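AimR transcriptional regulator (Bacillus phage phi3T, PDB 5ZVV) activates transcription of the phage aimX locus as a homodimer, apparently promoting lytic growth until the arbitrium peptide converts it to an inactive monomer and lysogeny follows. Local coordinates at residues A[47-50]-A[51-55]; A[96-99]-A[100-104]; A[103-107]-A[108-112]; A[232-235]-A[236-240]; A[362-365]-A[366-369]. All blocks are in the same frame, centred on the assembly; numbering follows the deposited sequence.

The five contacts are local, each formed within a helix or at a helix end, and they follow one another along an all-helical chain. Interaction 1 lies on helix 47-56, with its centre about 23 Å from that of interaction 2. Interactions 2 and 3 share C103 and N104, and together they carry the chain from helix 92-103 into helix 108-124. Interaction 4, at the end of helix 224-237, lies across the chain's centre from both. Interaction 5, on helix 361-369, is far away in sequence but touches interaction 4 through F240 and L362. Interactions 2 to 5 belong to the AimR family region of the TPR clan, in which successive helices pack into an extended solenoid.

Interaction 1. Residues A[47-50]-A[51-55]; sequences GGLL and KIVKN
K51 folds back over the first turn of helix 47-56 and meets the carbonyl oxygens of G47 and G48. Its CB sits 3.3 Å from G48 O, and CG continues to within 3.2 Å of G47 O. CD passes the same oxygen at longer range. A bend at the last torsion (chi4 73°) then returns the ammonium group toward G47, an approach that brings NZ to 3.6 Å from G47 O. In the backbone, K51 N donates to G47 O at 3.0 Å. The next three residues donate four residues back in the same way, I52 to G48, V53 to L49 and K54 to L50. On the buried side, the L49 and V53 side chains cross at an angle, with L49 CD1 4.1 Å from V53 CG2. Here L49 and V53 face helices 2-11 and 61-69, while I52 reaches helix 14-24. This packing of short helices is consistent with the N-terminal helix-turn-helix DNA-binding domain of AimR proteins. N45 OD1 accepts from G47 N at the helix start. The contact is therefore amphipathic: branched aliphatic groups pack on the inner face, while the lysine's positive end stays near the carbonyls of the outer one, probably with a mild electrostatic attraction.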
loop_
_atom_site.group_PDB
_atom_site.type_symbol
_atom_site.label_atom_id
_atom_site.label_comp_id
_atom_site.label_asym_id
_atom_site.label_seq_id
_atom_site.Cartn_x
_atom_site.Cartn_y
_atom_site.Cartn_z
ATOM N N GLY A 47 -30.860 -7.039 -19.460
ATOM C CA GLY A 47 -31.386 -6.796 -18.127
ATOM C C GLY A 47 -32.720 -7.444 -17.808
ATOM O O GLY A 47 -32.822 -8.248 -16.871
ATOM N N GLY A 48 -33.750 -7.100 -18.583
ATOM C CA GLY A 48 -35.058 -7.690 -18.354
ATOM C C GLY A 48 -35.055 -9.194 -18.529
ATOM O O GLY A 48 -35.611 -9.926 -17.702
ATOM N N LEU A 49 -34.419 -9.679 -19.599
ATOM C CA LEU A 49 -34.335 -11.119 -19.815
ATOM C C LEU A 49 -33.632 -11.808 -18.655
ATOM O O LEU A 49 -34.067 -12.874 -18.208
ATOM C CB LEU A 49 -33.614 -11.426 -21.124
ATOM C CG LEU A 49 -33.452 -12.926 -21.386
ATOM C CD1 LEU A 49 -34.801 -13.587 -21.645
ATOM C CD2 LEU A 49 -32.507 -13.171 -22.537
ATOM N N LEU A 50 -32.545 -11.215 -18.153
ATOM C CA LEU A 50 -31.854 -11.807 -17.013
ATOM C C LEU A 50 -32.756 -11.846 -15.788
ATOM O O LEU A 50 -32.721 -12.812 -15.014
ATOM C CB LEU A 50 -30.565 -11.040 -16.714
ATOM C CG LEU A 50 -29.462 -11.125 -17.773
ATOM C CD1 LEU A 50 -28.254 -10.304 -17.360
ATOM C CD2 LEU A 50 -29.066 -12.570 -18.028
ATOM N N LYS A 51 -33.583 -10.810 -15.599
ATOM C CA LYS A 51 -34.560 -10.843 -14.512
ATOM C C LYS A 51 -35.543 -11.998 -14.687
ATOM O O LYS A 51 -35.863 -12.705 -13.722
ATOM C CB LYS A 51 -35.308 -9.511 -14.431
ATOM C CG LYS A 51 -34.445 -8.308 -14.069
ATOM C CD LYS A 51 -35.293 -7.045 -13.934
ATOM C CE LYS A 51 -34.443 -5.811 -13.643
ATOM N NZ LYS A 51 -33.667 -5.355 -14.830
ATOM N N ILE A 52 -36.026 -12.207 -15.916
ATOM C CA ILE A 52 -36.981 -13.284 -16.169
ATOM C C ILE A 52 -36.339 -14.643 -15.907
ATOM O O ILE A 52 -36.935 -15.519 -15.270
ATOM C CB ILE A 52 -37.527 -13.190 -17.606
ATOM C CG1 ILE A 52 -38.210 -11.839 -17.838
ATOM C CG2 ILE A 52 -38.484 -14.337 -17.890
ATOM C CD1 ILE A 52 -39.321 -11.530 -16.855
ATOM N N VAL A 53 -35.112 -14.835 -16.397
ATOM C CA VAL A 53 -34.431 -16.116 -16.242
ATOM C C VAL A 53 -34.138 -16.395 -14.776
ATOM O O VAL A 53 -34.309 -17.523 -14.299
ATOM C CB VAL A 53 -33.149 -16.139 -17.092
ATOM C CG1 VAL A 53 -32.357 -17.414 -16.834
ATOM C CG2 VAL A 53 -33.491 -16.016 -18.565
ATOM N N LYS A 54 -33.694 -15.377 -14.036
ATOM C CA LYS A 54 -33.423 -15.572 -12.617
ATOM C C LYS A 54 -34.705 -15.871 -11.851
ATOM O O LYS A 54 -34.697 -16.662 -10.902
ATOM C CB LYS A 54 -32.716 -14.341 -12.044
ATOM C CG LYS A 54 -31.618 -14.663 -11.033
ATOM C CD LYS A 54 -32.189 -15.041 -9.673
ATOM C CE LYS A 54 -31.103 -15.549 -8.730
ATOM N NZ LYS A 54 -30.618 -16.915 -9.097
ATOM N N ASN A 55 -35.823 -15.258 -12.255
ATOM C CA ASN A 55 -37.085 -15.534 -11.576
ATOM C C ASN A 55 -37.593 -16.937 -11.889
ATOM O O ASN A 55 -38.174 -17.601 -11.021
ATOM C CB ASN A 55 -38.134 -14.494 -11.964
ATOM C CG ASN A 55 -39.485 -14.762 -11.322
ATOM O OD1 ASN A 55 -40.293 -15.532 -11.844
ATOM N ND2 ASN A 55 -39.736 -14.126 -10.183
#

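Interaction 2. Residues A[96-99]-A[100-104]; sequences DKII and INLCN
D96 opens the contact through its backbone, its carbonyl oxygen receiving I100 N at 3.0 Å. The ethyl branch of I100 lies close by the same oxygen, with CG1 3.4 Å from D96 O. The carboxylate of D96 has its own partner, for OD1 forms a salt bridge with R121 of helix 108-124. At K97 the carbonyl oxygen serves two donors. N101 N reaches it in the carbonyl plane at 3.0 Å, and a water donates to K97 O at 2.8 Å while also donating to N101 OD1 at 3.1 Å. The amide of N101 is thus tied through water to the turn before it, its CG set beside the backbone N (chi1 -70°), which keeps the amide near K97 O.

I98 turns to the buried side, where its CG2 branch meets L102 CD1 at 4.1 Å. The two side chains run together in the same direction, toward S82, V83 and A79 of helix 77-88. Such packing of successive helices, with one helix held between the preceding and the following one, is the construction principle of the TPR-like solenoid to which AimR belongs. I99 occupies the adjoining face and packs on Y117 and S118 of helix 108-124. Its CG2 also lies 4.2 Å from C103 SG, a loose apolar approach one turn further on. In the backbone of the same turn C103 N donates to I99 O, at 2.9 Å and with an N-H...O angle of 154°.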
loop_
_atom_site.group_PDB
_atom_site.type_symbol
_atom_site.label_atom_id
_atom_site.label_comp_id
_atom_site.label_asym_id
_atom_site.label_seq_id
_atom_site.Cartn_x
_atom_site.Cartn_y
_atom_site.Cartn_z
ATOM N N ASP A 96 -14.476 -16.792 -19.821
ATOM C CA ASP A 96 -13.313 -16.802 -20.703
ATOM C C ASP A 96 -13.718 -17.041 -22.152
ATOM O O ASP A 96 -13.137 -16.443 -23.071
ATOM C CB ASP A 96 -12.308 -17.851 -20.232
ATOM C CG ASP A 96 -11.696 -17.502 -18.888
ATOM O OD1 ASP A 96 -11.663 -16.300 -18.545
ATOM O OD2 ASP A 96 -11.244 -18.426 -18.177
ATOM N N LYS A 97 -14.718 -17.898 -22.381
ATOM C CA LYS A 97 -15.228 -18.062 -23.742
ATOM C C LYS A 97 -15.757 -16.741 -24.296
ATOM O O LYS A 97 -15.437 -16.349 -25.428
ATOM C CB LYS A 97 -16.314 -19.138 -23.766
ATOM C CG LYS A 97 -15.794 -20.537 -23.470
ATOM C CD LYS A 97 -16.923 -21.552 -23.419
ATOM C CE LYS A 97 -16.406 -22.921 -22.997
ATOM N NZ LYS A 97 -17.506 -23.915 -22.845
ATOM N N ILE A 98 -16.557 -16.028 -23.497
ATOM C CA ILE A 98 -17.100 -14.744 -23.935
ATOM C C ILE A 98 -15.981 -13.735 -24.160
ATOM O O ILE A 98 -16.043 -12.921 -25.089
ATOM C CB ILE A 98 -18.137 -14.223 -22.920
ATOM C CG1 ILE A 98 -19.301 -15.207 -22.788
ATOM C CG2 ILE A 98 -18.653 -12.854 -23.338
ATOM C CD1 ILE A 98 -20.360 -14.768 -21.805
ATOM N N ILE A 99 -14.943 -13.767 -23.321
ATOM C CA ILE A 99 -13.814 -12.859 -23.510
ATOM C C ILE A 99 -13.140 -13.121 -24.850
ATOM O O ILE A 99 -12.754 -12.184 -25.563
ATOM C CB ILE A 99 -12.819 -12.981 -22.342
ATOM C CG1 ILE A 99 -13.406 -12.365 -21.074
ATOM C CG2 ILE A 99 -11.497 -12.302 -22.683
ATOM C CD1 ILE A 99 -12.484 -12.447 -19.882
ATOM N N ILE A 100 -12.996 -14.396 -25.219
ATOM C CA ILE A 100 -12.437 -14.727 -26.529
ATOM C C ILE A 100 -13.322 -14.175 -27.642
ATOM O O ILE A 100 -12.833 -13.564 -28.603
ATOM C CB ILE A 100 -12.239 -16.248 -26.660
ATOM C CG1 ILE A 100 -11.106 -16.714 -25.740
ATOM C CG2 ILE A 100 -11.961 -16.632 -28.109
ATOM C CD1 ILE A 100 -10.994 -18.216 -25.618
ATOM N N ASN A 101 -14.641 -14.372 -27.528
ATOM C CA ASN A 101 -15.542 -13.860 -28.561
ATOM C C ASN A 101 -15.465 -12.339 -28.671
ATOM O O ASN A 101 -15.515 -11.785 -29.776
ATOM C CB ASN A 101 -16.979 -14.300 -28.280
ATOM C CG ASN A 101 -17.188 -15.786 -28.487
ATOM O OD1 ASN A 101 -16.369 -16.460 -29.107
ATOM N ND2 ASN A 101 -18.297 -16.303 -27.972
ATOM N N LEU A 102 -15.342 -11.646 -27.536
ATOM C CA LEU A 102 -15.274 -10.187 -27.557
ATOM C C LEU A 102 -13.956 -9.703 -28.144
ATOM O O LEU A 102 -13.919 -8.679 -28.836
ATOM C CB LEU A 102 -15.465 -9.631 -26.147
ATOM C CG LEU A 102 -16.861 -9.790 -25.545
ATOM C CD1 LEU A 102 -16.885 -9.279 -24.117
ATOM C CD2 LEU A 102 -17.880 -9.056 -26.396
ATOM N N CYS A 103 -12.863 -10.419 -27.874
ATOM C CA CYS A 103 -11.574 -10.032 -28.439
ATOM C C CYS A 103 -11.539 -10.260 -29.945
ATOM O O CYS A 103 -11.009 -9.429 -30.691
ATOM C CB CYS A 103 -10.444 -10.796 -27.748
ATOM S SG CYS A 103 -10.044 -10.203 -26.080
ATOM N N ASN A 104 -12.104 -11.375 -30.414
ATOM C CA ASN A 104 -12.137 -11.664 -31.845
ATOM C C ASN A 104 -13.171 -10.837 -32.597
ATOM O O ASN A 104 -13.273 -10.970 -33.823
ATOM C CB ASN A 104 -12.405 -13.153 -32.077
ATOM C CG ASN A 104 -11.289 -14.032 -31.552
ATOM O OD1 ASN A 104 -10.167 -13.572 -31.346
ATOM N ND2 ASN A 104 -11.591 -15.307 -31.335
HETATM O O HOH W 1 -15.033 -18.488 -27.232
#

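Interaction 3. Residues A[103-107]-A[108-112]; sequences CNSKN and STSQE
N107 holds its CG opposite the backbone N (chi1 177°), and with chi2 at -85° the amide turns so that OD1 faces the first turn of helix 108-124; Q111, in turn, has CG beside its own N and extends straight from there toward S105. The first of these is an N-cap: N107 OD1 accepts from S110 N at 3.0 Å, in the carbonyl plane and on a lone pair, and more weakly from T109 N at 2.8 Å. These bonds supply an acceptor for amides of the first turn, which lack a helical carbonyl four residues back. R80 NH2 adds a further weak bond to the same oxygen. Just upstream an ST turn leads into the cap, with N107 N donating to S105 OG at 3.0 Å, although the exact place of that hydroxyl is less sure. S110 brings its CB to 3.5 Å from S105 OG, while its own hydroxyl bonds to P74 O. Q111 closes the loop from the other end. Its backbone N donates to N107 O at 2.9 Å, and its CG packs on that same oxygen. Beyond it, Q111 NE2 donates to S105 O at a short 2.6 Å, with the acceptor nearly in the plane of the glutamine amide.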
loop_
_atom_site.group_PDB
_atom_site.type_symbol
_atom_site.label_atom_id
_atom_site.label_comp_id
_atom_site.label_asym_id
_atom_site.label_seq_id
_atom_site.Cartn_x
_atom_site.Cartn_y
_atom_site.Cartn_z
ATOM N N CYS A 103 -12.863 -10.419 -27.874
ATOM C CA CYS A 103 -11.574 -10.032 -28.439
ATOM C C CYS A 103 -11.539 -10.260 -29.945
ATOM O O CYS A 103 -11.009 -9.429 -30.691
ATOM C CB CYS A 103 -10.444 -10.796 -27.748
ATOM S SG CYS A 103 -10.044 -10.203 -26.080
ATOM N N ASN A 104 -12.104 -11.375 -30.414
ATOM C CA ASN A 104 -12.137 -11.664 -31.845
ATOM C C ASN A 104 -13.171 -10.837 -32.597
ATOM O O ASN A 104 -13.273 -10.970 -33.823
ATOM C CB ASN A 104 -12.405 -13.153 -32.077
ATOM C CG ASN A 104 -11.289 -14.032 -31.552
ATOM O OD1 ASN A 104 -10.167 -13.572 -31.346
ATOM N ND2 ASN A 104 -11.591 -15.307 -31.335
ATOM N N SER A 105 -13.929 -9.994 -31.906
ATOM C CA SER A 105 -14.950 -9.178 -32.543
ATOM C C SER A 105 -14.321 -8.118 -33.445
ATOM O O SER A 105 -13.153 -7.748 -33.300
ATOM C CB SER A 105 -15.828 -8.515 -31.482
ATOM O OG SER A 105 -16.621 -7.482 -32.035
ATOM N N LYS A 106 -15.121 -7.631 -34.396
ATOM C CA LYS A 106 -14.708 -6.545 -35.276
ATOM C C LYS A 106 -14.921 -5.170 -34.661
ATOM O O LYS A 106 -14.333 -4.194 -35.141
ATOM C CB LYS A 106 -15.472 -6.610 -36.605
ATOM C CG LYS A 106 -15.101 -7.776 -37.499
ATOM C CD LYS A 106 -15.859 -7.703 -38.816
ATOM C CE LYS A 106 -15.469 -8.840 -39.747
ATOM N NZ LYS A 106 -16.192 -8.765 -41.048
ATOM N N ASN A 107 -15.743 -5.074 -33.619
ATOM C CA ASN A 107 -16.112 -3.797 -33.025
ATOM C C ASN A 107 -15.091 -3.395 -31.966
ATOM O O ASN A 107 -14.693 -4.216 -31.134
ATOM C CB ASN A 107 -17.511 -3.883 -32.415
ATOM C CG ASN A 107 -17.918 -2.608 -31.715
ATOM O OD1 ASN A 107 -17.587 -2.400 -30.552
ATOM N ND2 ASN A 107 -18.646 -1.747 -32.420
ATOM N N SER A 108 -14.682 -2.125 -31.996
ATOM C CA SER A 108 -13.612 -1.669 -31.114
ATOM C C SER A 108 -14.043 -1.677 -29.652
ATOM O O SER A 108 -13.233 -1.970 -28.767
ATOM C CB SER A 108 -13.150 -0.272 -31.526
ATOM O OG SER A 108 -14.208 0.663 -31.426
ATOM N N THR A 109 -15.307 -1.345 -29.375
ATOM C CA THR A 109 -15.789 -1.389 -27.996
ATOM C C THR A 109 -15.789 -2.817 -27.464
ATOM O O THR A 109 -15.362 -3.062 -26.330
ATOM C CB THR A 109 -17.191 -0.783 -27.895
ATOM O OG1 THR A 109 -17.198 0.526 -28.474
ATOM C CG2 THR A 109 -17.625 -0.680 -26.440
ATOM N N SER A 110 -16.263 -3.772 -28.269
ATOM C CA SER A 110 -16.240 -5.167 -27.843
ATOM C C SER A 110 -14.815 -5.654 -27.624
ATOM O O SER A 110 -14.533 -6.339 -26.635
ATOM C CB SER A 110 -16.957 -6.046 -28.868
ATOM O OG SER A 110 -18.356 -5.831 -28.835
ATOM N N GLN A 111 -13.898 -5.310 -28.534
ATOM C CA GLN A 111 -12.496 -5.672 -28.343
ATOM C C GLN A 111 -11.945 -5.071 -27.058
ATOM O O GLN A 111 -11.183 -5.722 -26.333
ATOM C CB GLN A 111 -11.661 -5.208 -29.536
ATOM C CG GLN A 111 -12.015 -5.858 -30.854
ATOM C CD GLN A 111 -11.173 -5.326 -31.998
ATOM O OE1 GLN A 111 -10.210 -4.587 -31.783
ATOM N NE2 GLN A 111 -11.535 -5.695 -33.223
ATOM N N GLU A 112 -12.320 -3.827 -26.763
ATOM C CA GLU A 112 -11.845 -3.157 -25.560
ATOM C C GLU A 112 -12.345 -3.865 -24.306
ATOM O O GLU A 112 -11.571 -4.131 -23.376
ATOM C CB GLU A 112 -12.294 -1.697 -25.594
ATOM C CG GLU A 112 -12.194 -0.945 -24.290
ATOM C CD GLU A 112 -12.678 0.482 -24.435
ATOM O OE1 GLU A 112 -12.409 1.088 -25.493
ATOM O OE2 GLU A 112 -13.342 0.988 -23.507
#

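Interaction 4. Residues A[232-235]-A[236-240]; sequences LTIG and NTLIF
T237 and L238 converge on the carbonyl oxygen of I234. T237 OG1 donates to I234 O at 2.5 Å, so short a distance that its exact value is doubtful. The hydroxyl takes the crowded position between backbone N and carbonyl carbon (chi1 66°), which swings it back onto the preceding turn. L238 N reaches I234 O only weakly, at 3.1 Å, and it also donates to G235 O at 3.0 Å, from well above the plane of that carbonyl. Over the same backbone I234 CG2 and L238 CD1 run side by side, 4.2 Å apart. Just before this the pattern is regular, with N236 N donating to L232 O and T237 N to T233 O, each at 2.9 Å. N236 also lays its amide against the first of these carbonyls, its CG a tight 3.0 Å from L232 O.

The change from bonds four residues back to one three residues back marks the C-terminal end of helix 224-237, where L238 leaves helical geometry and the chain turns toward helix 243-252. Helix hairpins of this kind build the TPR-like solenoid.

In the next shell, T237 OG1 accepts from R211 NE of helix 207-220, and N236 OD1 bonds to Y250 OH of helix 243-252. I239 O receives W277 NE1. Past the turn, I239 CG2 sits 3.9 Å above the centre of one face of the F240 ring, and Y358 meets that ring edge-to-face.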
loop_
_atom_site.group_PDB
_atom_site.type_symbol
_atom_site.label_atom_id
_atom_site.label_comp_id
_atom_site.label_asym_id
_atom_site.label_seq_id
_atom_site.Cartn_x
_atom_site.Cartn_y
_atom_site.Cartn_z
ATOM N N LEU A 232 -22.852 -13.115 4.399
ATOM C CA LEU A 232 -21.648 -13.581 5.075
ATOM C C LEU A 232 -20.961 -12.437 5.812
ATOM O O LEU A 232 -20.539 -12.593 6.965
ATOM C CB LEU A 232 -20.702 -14.218 4.055
ATOM C CG LEU A 232 -19.625 -15.172 4.562
ATOM C CD1 LEU A 232 -20.260 -16.410 5.178
ATOM C CD2 LEU A 232 -18.678 -15.553 3.429
ATOM N N THR A 233 -20.863 -11.269 5.169
ATOM C CA THR A 233 -20.211 -10.126 5.803
ATOM C C THR A 233 -21.018 -9.611 6.990
ATOM O O THR A 233 -20.446 -9.291 8.038
ATOM C CB THR A 233 -19.989 -9.006 4.785
ATOM O OG1 THR A 233 -19.148 -9.478 3.726
ATOM C CG2 THR A 233 -19.325 -7.807 5.448
ATOM N N ILE A 234 -22.343 -9.517 6.846
ATOM C CA ILE A 234 -23.181 -9.055 7.954
ATOM C C ILE A 234 -23.022 -9.977 9.159
ATOM O O ILE A 234 -22.734 -9.534 10.285
ATOM C CB ILE A 234 -24.651 -8.955 7.502
ATOM C CG1 ILE A 234 -24.816 -7.833 6.472
ATOM C CG2 ILE A 234 -25.579 -8.741 8.697
ATOM C CD1 ILE A 234 -26.196 -7.758 5.852
ATOM N N GLY A 235 -23.191 -11.284 8.929
ATOM C CA GLY A 235 -22.977 -12.242 9.998
ATOM C C GLY A 235 -21.608 -12.104 10.632
ATOM O O GLY A 235 -21.465 -12.215 11.851
ATOM N N ASN A 236 -20.584 -11.845 9.815
ATOM C CA ASN A 236 -19.248 -11.635 10.364
ATOM C C ASN A 236 -19.203 -10.397 11.253
ATOM O O ASN A 236 -18.523 -10.393 12.286
ATOM C CB ASN A 236 -18.219 -11.523 9.240
ATOM C CG ASN A 236 -17.958 -12.848 8.557
ATOM O OD1 ASN A 236 -18.325 -13.902 9.070
ATOM N ND2 ASN A 236 -17.315 -12.802 7.397
ATOM N N THR A 237 -19.924 -9.339 10.877
ATOM C CA THR A 237 -19.962 -8.156 11.730
ATOM C C THR A 237 -20.713 -8.406 13.028
ATOM O O THR A 237 -20.566 -7.619 13.968
ATOM C CB THR A 237 -20.607 -6.966 11.017
ATOM O OG1 THR A 237 -21.993 -7.244 10.779
ATOM C CG2 THR A 237 -19.904 -6.665 9.706
ATOM N N LEU A 238 -21.517 -9.468 13.101
ATOM C CA LEU A 238 -22.273 -9.758 14.316
ATOM C C LEU A 238 -21.645 -10.839 15.197
ATOM O O LEU A 238 -22.269 -11.251 16.180
ATOM C CB LEU A 238 -23.702 -10.159 13.954
ATOM C CG LEU A 238 -24.573 -9.071 13.328
ATOM C CD1 LEU A 238 -25.840 -9.684 12.753
ATOM C CD2 LEU A 238 -24.905 -8.006 14.364
ATOM N N ILE A 239 -20.424 -11.287 14.890
ATOM C CA ILE A 239 -19.871 -12.480 15.538
ATOM C C ILE A 239 -19.753 -12.286 17.047
ATOM O O ILE A 239 -20.117 -13.170 17.832
ATOM C CB ILE A 239 -18.513 -12.851 14.912
ATOM C CG1 ILE A 239 -18.708 -13.441 13.513
ATOM C CG2 ILE A 239 -17.756 -13.830 15.801
ATOM C CD1 ILE A 239 -17.411 -13.748 12.797
ATOM N N PHE A 240 -19.244 -11.135 17.480
ATOM C CA PHE A 240 -18.979 -10.903 18.893
ATOM C C PHE A 240 -20.100 -10.157 19.607
ATOM O O PHE A 240 -19.974 -9.885 20.804
ATOM C CB PHE A 240 -17.663 -10.139 19.060
ATOM C CG PHE A 240 -16.483 -10.838 18.454
ATOM C CD1 PHE A 240 -15.811 -11.828 19.153
ATOM C CD2 PHE A 240 -16.054 -10.516 17.178
ATOM C CE1 PHE A 240 -14.728 -12.479 18.592
ATOM C CE2 PHE A 240 -14.971 -11.160 16.612
ATOM C CZ PHE A 240 -14.305 -12.144 17.320
#

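Interaction 5. Residues A[362-365]-A[366-369]; sequences LPLL and QLER
The carboxylate of E368 is the flat group that meets the first segment, and L365 is its partner: L365 CD2 comes to 3.8 Å from E368 OE2, approaching from one side of the carboxylate plane and not within it. Another flat group, the amide of Q366, leads away from the first segment, and its side chain packs on L336 and Y344 of neighbouring helices. Both sit on helix 361-369, an α-helix near the C-terminal end of the TPR-like solenoid, packed against helices 324-338, 341-353 and 374-380. E368 keeps CG opposite its backbone N (chi1 -178°) and stays extended, which lets it run alongside the L365 side chain in the same direction. The E368 side chain also touches L374 and L377 of helix 374-380.

On the buried side L364 CD2 and L367 CD1 approach loosely, at 4.4 Å, while L364 continues onto I348, L377 and I380. P363 has no amide hydrogen to donate, but its carbonyl is well used: L367 N donates to P363 O at a short 2.6 Å, nearly along the C=O axis, and L367 CG rests 3.4 Å from the same oxygen. E368 N donates to L364 O at 2.7 Å. One residue on, R369 N donates to L365 O at 2.9 Å, and R369 CG lies 3.4 Å from that oxygen.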
loop_
_atom_site.group_PDB
_atom_site.type_symbol
_atom_site.label_atom_id
_atom_site.label_comp_id
_atom_site.label_asym_id
_atom_site.label_seq_id
_atom_site.Cartn_x
_atom_site.Cartn_y
_atom_site.Cartn_z
ATOM N N LEU A 362 -10.034 -11.645 19.725
ATOM C CA LEU A 362 -10.049 -13.020 20.227
ATOM C C LEU A 362 -9.022 -13.228 21.331
ATOM O O LEU A 362 -9.416 -13.584 22.457
ATOM C CB LEU A 362 -9.860 -14.009 19.070
ATOM C CG LEU A 362 -11.031 -14.274 18.134
ATOM C CD1 LEU A 362 -10.596 -15.220 17.031
ATOM C CD2 LEU A 362 -12.174 -14.865 18.920
ATOM N N PRO A 363 -7.718 -13.018 21.105
ATOM C CA PRO A 363 -6.784 -13.161 22.231
ATOM C C PRO A 363 -6.959 -12.079 23.280
ATOM O O PRO A 363 -6.856 -12.367 24.481
ATOM C CB PRO A 363 -5.407 -13.094 21.557
ATOM C CG PRO A 363 -5.639 -12.319 20.324
ATOM C CD PRO A 363 -7.002 -12.690 19.854
ATOM N N LEU A 364 -7.236 -10.841 22.859
ATOM C CA LEU A 364 -7.429 -9.752 23.813
ATOM C C LEU A 364 -8.518 -10.092 24.823
ATOM O O LEU A 364 -8.297 -10.011 26.038
ATOM C CB LEU A 364 -7.759 -8.458 23.070
ATOM C CG LEU A 364 -6.612 -7.875 22.244
ATOM C CD1 LEU A 364 -7.081 -6.666 21.448
ATOM C CD2 LEU A 364 -5.445 -7.509 23.147
ATOM N N LEU A 365 -9.702 -10.487 24.335
ATOM C CA LEU A 365 -10.762 -10.938 25.234
ATOM C C LEU A 365 -10.256 -12.026 26.170
ATOM O O LEU A 365 -10.527 -11.996 27.377
ATOM C CB LEU A 365 -11.962 -11.450 24.433
ATOM C CG LEU A 365 -12.860 -10.429 23.729
ATOM C CD1 LEU A 365 -13.843 -11.136 22.808
ATOM C CD2 LEU A 365 -13.598 -9.562 24.739
ATOM N N GLN A 366 -9.495 -12.982 25.634
ATOM C CA GLN A 366 -8.958 -14.039 26.479
ATOM C C GLN A 366 -7.960 -13.476 27.482
ATOM O O GLN A 366 -7.930 -13.903 28.641
ATOM C CB GLN A 366 -8.319 -15.126 25.618
ATOM C CG GLN A 366 -8.097 -16.429 26.355
ATOM C CD GLN A 366 -9.384 -17.033 26.882
ATOM O OE1 GLN A 366 -10.452 -16.861 26.294
ATOM N NE2 GLN A 366 -9.288 -17.740 28.002
ATOM N N LEU A 367 -7.148 -12.505 27.060
ATOM C CA LEU A 367 -6.290 -11.813 28.015
ATOM C C LEU A 367 -7.115 -11.054 29.044
ATOM O O LEU A 367 -6.692 -10.914 30.197
ATOM C CB LEU A 367 -5.341 -10.862 27.283
ATOM C CG LEU A 367 -4.218 -11.505 26.464
ATOM C CD1 LEU A 367 -3.393 -10.443 25.755
ATOM C CD2 LEU A 367 -3.330 -12.364 27.350
ATOM N N GLU A 368 -8.302 -10.579 28.653
ATOM C CA GLU A 368 -9.152 -9.849 29.586
ATOM C C GLU A 368 -9.718 -10.773 30.656
ATOM O O GLU A 368 -9.808 -10.391 31.828
ATOM C CB GLU A 368 -10.282 -9.147 28.834
ATOM C CG GLU A 368 -11.187 -8.316 29.726
ATOM C CD GLU A 368 -12.315 -7.656 28.963
ATOM O OE1 GLU A 368 -13.269 -7.173 29.611
ATOM O OE2 GLU A 368 -12.250 -7.618 27.717
ATOM N N ARG A 369 -10.110 -11.992 30.270
ATOM C CA ARG A 369 -10.583 -12.960 31.254
ATOM C C ARG A 369 -9.490 -13.330 32.247
ATOM O O ARG A 369 -9.782 -13.606 33.416
ATOM C CB ARG A 369 -11.091 -14.224 30.558
ATOM C CG ARG A 369 -12.234 -14.023 29.574
ATOM C CD ARG A 369 -12.679 -15.373 29.022
ATOM N NE ARG A 369 -13.649 -15.264 27.936
ATOM C CZ ARG A 369 -14.143 -16.308 27.275
ATOM N NH1 ARG A 369 -13.757 -17.536 27.592
ATOM N NH2 ARG A 369 -15.022 -16.126 26.299
#